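Local structure of CrtC domain-containing protein (Fusarium vanettenii 77-13-4, 7A0Q) at residues A[71-76]-A[187-192]. The protein is a kievitone hydratase, a lyase that probably detoxifies the bean phytoalexin kievitone by adding water to it. Sequence-based numbering, arbitrary orientation.
Sequences EQYVVL and LTVHGE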
ATOM      1  N   GLU A  71       7.998  20.711  -0.691  1.00 23.58           N
ATOM      2  CA  GLU A  71       8.738  19.522  -0.286  1.00 23.15           C
ATOM      3  C   GLU A  71       7.907  18.276  -0.572  1.00 19.17           C
ATOM      4  O   GLU A  71       6.677  18.309  -0.502  1.00 23.47           O
ATOM      5  CB  GLU A  71       9.086  19.553   1.202  1.00 22.98           C
ATOM      6  CG  GLU A  71       9.819  20.798   1.676  1.00 25.37           C
ATOM      7  CD  GLU A  71      10.074  20.745   3.168  1.00 31.57           C
ATOM      8  OE1 GLU A  71      10.707  19.775   3.629  1.00 38.00           O
ATOM      9  OE2 GLU A  71       9.629  21.665   3.884  1.00 48.35           O
ATOM     10  N   GLN A  72       8.583  17.172  -0.870  1.00 20.38           N
ATOM     11  CA  GLN A  72       7.883  15.928  -1.163  1.00 21.28           C
ATOM     12  C   GLN A  72       8.223  14.845  -0.147  1.00 20.99           C
ATOM     13  O   GLN A  72       9.379  14.685   0.265  1.00 19.28           O
ATOM     14  CB  GLN A  72       8.178  15.450  -2.580  1.00 18.81           C
ATOM     15  CG  GLN A  72       7.560  16.378  -3.616  1.00 21.45           C
ATOM     16  CD  GLN A  72       7.544  15.792  -4.999  1.00 19.56           C
ATOM     17  OE1 GLN A  72       8.522  15.195  -5.446  1.00 23.27           O
ATOM     18  NE2 GLN A  72       6.430  15.964  -5.695  1.00 21.03           N
ATOM     19  N   TYR A  73       7.192  14.092   0.241  1.00 19.26           N
ATOM     20  CA  TYR A  73       7.312  13.037   1.233  1.00 19.57           C
ATOM     21  C   TYR A  73       6.461  11.863   0.790  1.00 20.82           C
ATOM     22  O   TYR A  73       5.501  12.023   0.035  1.00 18.75           O
ATOM     23  CB  TYR A  73       6.846  13.491   2.623  1.00 19.08           C
ATOM     24  CG  TYR A  73       7.673  14.614   3.207  1.00 24.13           C
ATOM     25  CD1 TYR A  73       7.399  15.935   2.885  1.00 22.84           C
ATOM     26  CD2 TYR A  73       8.725  14.348   4.082  1.00 27.48           C
ATOM     27  CE1 TYR A  73       8.158  16.968   3.414  1.00 28.04           C
ATOM     28  CE2 TYR A  73       9.492  15.381   4.615  1.00 31.20           C
ATOM     29  CZ  TYR A  73       9.198  16.685   4.274  1.00 29.40           C
ATOM     30  OH  TYR A  73       9.941  17.727   4.796  1.00 28.63           O
ATOM     31  N   VAL A  74       6.815  10.677   1.273  1.00 19.75           N
ATOM     32  CA  VAL A  74       5.939   9.510   1.197  1.00 17.28           C
ATOM     33  C   VAL A  74       5.640   9.101   2.633  1.00 18.11           C
ATOM     34  O   VAL A  74       6.562   8.891   3.431  1.00 18.54           O
ATOM     35  CB  VAL A  74       6.568   8.362   0.393  1.00 16.30           C
ATOM     36  CG1 VAL A  74       5.704   7.112   0.490  1.00 18.87           C
ATOM     37  CG2 VAL A  74       6.737   8.772  -1.069  1.00 19.49           C
ATOM     38  N   VAL A  75       4.358   9.022   2.975  1.00 15.89           N
ATOM     39  CA  VAL A  75       3.928   8.758   4.344  1.00 16.37           C
ATOM     40  C   VAL A  75       3.080   7.495   4.355  1.00 15.66           C
ATOM     41  O   VAL A  75       2.103   7.392   3.602  1.00 17.28           O
ATOM     42  CB  VAL A  75       3.139   9.942   4.931  1.00 16.87           C
ATOM     43  CG1 VAL A  75       2.666   9.598   6.334  1.00 20.28           C
ATOM     44  CG2 VAL A  75       4.028  11.179   4.975  1.00 21.12           C
ATOM     45  N   LEU A  76       3.430   6.565   5.231  1.00 17.38           N
ATOM     46  CA  LEU A  76       2.754   5.280   5.342  1.00 14.90           C
ATOM     47  C   LEU A  76       2.009   5.187   6.664  1.00 16.11           C
ATOM     48  O   LEU A  76       2.519   5.619   7.698  1.00 16.35           O
ATOM     49  CB  LEU A  76       3.766   4.146   5.270  1.00 19.24           C
ATOM     50  CG  LEU A  76       4.153   3.590   3.910  1.00 28.23           C
ATOM     51  CD1 LEU A  76       4.365   4.664   2.846  1.00 32.53           C
ATOM     52  CD2 LEU A  76       5.409   2.799   4.110  1.00 32.44           C
ATOM     53  N   LEU A 187       1.742  17.131   7.847  1.00 22.11           N
ATOM     54  CA  LEU A 187       2.719  16.291   8.519  1.00 22.41           C
ATOM     55  C   LEU A 187       3.694  17.216   9.224  1.00 27.02           C
ATOM     56  O   LEU A 187       3.990  18.311   8.736  1.00 23.07           O
ATOM     57  CB  LEU A 187       3.456  15.347   7.556  1.00 29.52           C
ATOM     58  CG  LEU A 187       4.508  15.881   6.585  1.00 24.34           C
ATOM     59  CD1 LEU A 187       5.452  14.772   6.167  1.00 26.54           C
ATOM     60  CD2 LEU A 187       3.836  16.485   5.362  1.00 31.30           C
ATOM     61  N   THR A 188       4.154  16.797  10.388  1.00 23.12           N
ATOM     62  CA  THR A 188       5.020  17.630  11.209  1.00 23.52           C
ATOM     63  C   THR A 188       6.439  17.089  11.103  1.00 28.52           C
ATOM     64  O   THR A 188       6.686  15.918  11.417  1.00 27.84           O
ATOM     65  CB  THR A 188       4.546  17.650  12.660  1.00 23.16           C
ATOM     66  OG1 THR A 188       3.234  18.219  12.719  1.00 25.77           O
ATOM     67  CG2 THR A 188       5.487  18.498  13.508  1.00 29.35           C
ATOM     68  N   VAL A 189       7.364  17.930  10.645  1.00 30.44           N
ATOM     69  CA  VAL A 189       8.757  17.532  10.456  1.00 29.28           C
ATOM     70  C   VAL A 189       9.641  18.546  11.168  1.00 36.23           C
ATOM     71  O   VAL A 189       9.600  19.741  10.852  1.00 33.67           O
ATOM     72  CB  VAL A 189       9.138  17.424   8.969  1.00 38.33           C
ATOM     73  CG1 VAL A 189       8.500  16.192   8.351  1.00 38.46           C
ATOM     74  CG2 VAL A 189       8.716  18.657   8.213  1.00 40.38           C
ATOM     75  N   HIS A 190      10.426  18.069  12.137  1.00 37.18           N
ATOM     76  CA  HIS A 190      11.353  18.913  12.892  1.00 38.89           C
ATOM     77  C   HIS A 190      10.624  20.103  13.517  1.00 42.10           C
ATOM     78  O   HIS A 190      11.035  21.259  13.390  1.00 42.64           O
ATOM     79  CB  HIS A 190      12.513  19.364  12.005  1.00 36.07           C
ATOM     80  CG  HIS A 190      13.259  18.228  11.380  1.00 45.44           C
ATOM     81  ND1 HIS A 190      13.618  18.212  10.050  1.00 49.17           N
ATOM     82  CD2 HIS A 190      13.697  17.058  11.904  1.00 45.80           C
ATOM     83  CE1 HIS A 190      14.253  17.084   9.783  1.00 39.91           C
ATOM     84  NE2 HIS A 190      14.313  16.366  10.890  1.00 46.41           N
ATOM     85  N   GLY A 191       9.514  19.803  14.190  1.00 40.70           N
ATOM     86  CA  GLY A 191       8.711  20.809  14.845  1.00 40.99           C
ATOM     87  C   GLY A 191       7.842  21.650  13.936  1.00 44.75           C
ATOM     88  O   GLY A 191       6.933  22.330  14.431  1.00 45.66           O
ATOM     89  N   GLU A 192       8.081  21.635  12.624  1.00 36.64           N
ATOM     90  CA  GLU A 192       7.323  22.462  11.695  1.00 37.64           C
ATOM     91  C   GLU A 192       6.180  21.648  11.102  1.00 31.85           C
ATOM     92  O   GLU A 192       6.406  20.582  10.515  1.00 30.72           O
ATOM     93  CB  GLU A 192       8.217  23.017  10.588  1.00 38.10           C
ATOM     94  CG  GLU A 192       7.475  23.921   9.616  1.00 47.20           C
ATOM     95  CD  GLU A 192       8.392  24.908   8.913  1.00 62.33           C
ATOM     96  OE1 GLU A 192       8.009  25.426   7.836  1.00 60.19           O
ATOM     97  OE2 GLU A 192       9.491  25.171   9.448  1.00 63.00           O
TER
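At one end of the N-terminal lipocalin-like β-domain, Tyr73 and Val75 of strand 72-81 meet Leu187 and Val189 from the last residues of strand 171-189, two strands that do not pair with each other and here touch through their side chains. The short segments run at 115° to each other, their axes 10.5 Å apart. Leu187 enters the gap with a single methyl: CD1 sits over one face of the Tyr73 ring, 4.0 Å from its centroid and displaced toward the CG side, a CH-pi contact. Leu187 CD1 also lies 4.0 Å from Val75 CG2, so one methyl touches both Tyr73 and Val75, whose side chains point toward segment 187-192. Leu187 gains this reach with CG held between its own backbone N and carbonyl carbon (chi1 73°). Farther along the ring, the Val189 side chain points against that of Tyr73; Val189 CG1 approaches the ring obliquely, 3.9 Å from Tyr73 CE2, and Val189 CG2 is 3.7 Å from Tyr73 OH. Beyond Val189 the chain reverses in a type I' β turn, Val189 to Glu192, which leads into strand 192-195, where Leu194 also touches Tyr73 and Val189. Phe147 of strand 145-152 packs on both Val75 and Leu187. The phenol donates a hydrogen bond from Tyr73 OH to Glu71 OE1, modelled very short at 2.5 Å, while Asn69 ND2 hydrogen-bonds Glu71 OE2. The two segments are thus joined by van der Waals and CH-pi packing without a polar bond between them, and the hydroxyl of the buried tyrosine is met by Glu71, from the loop just before its strand.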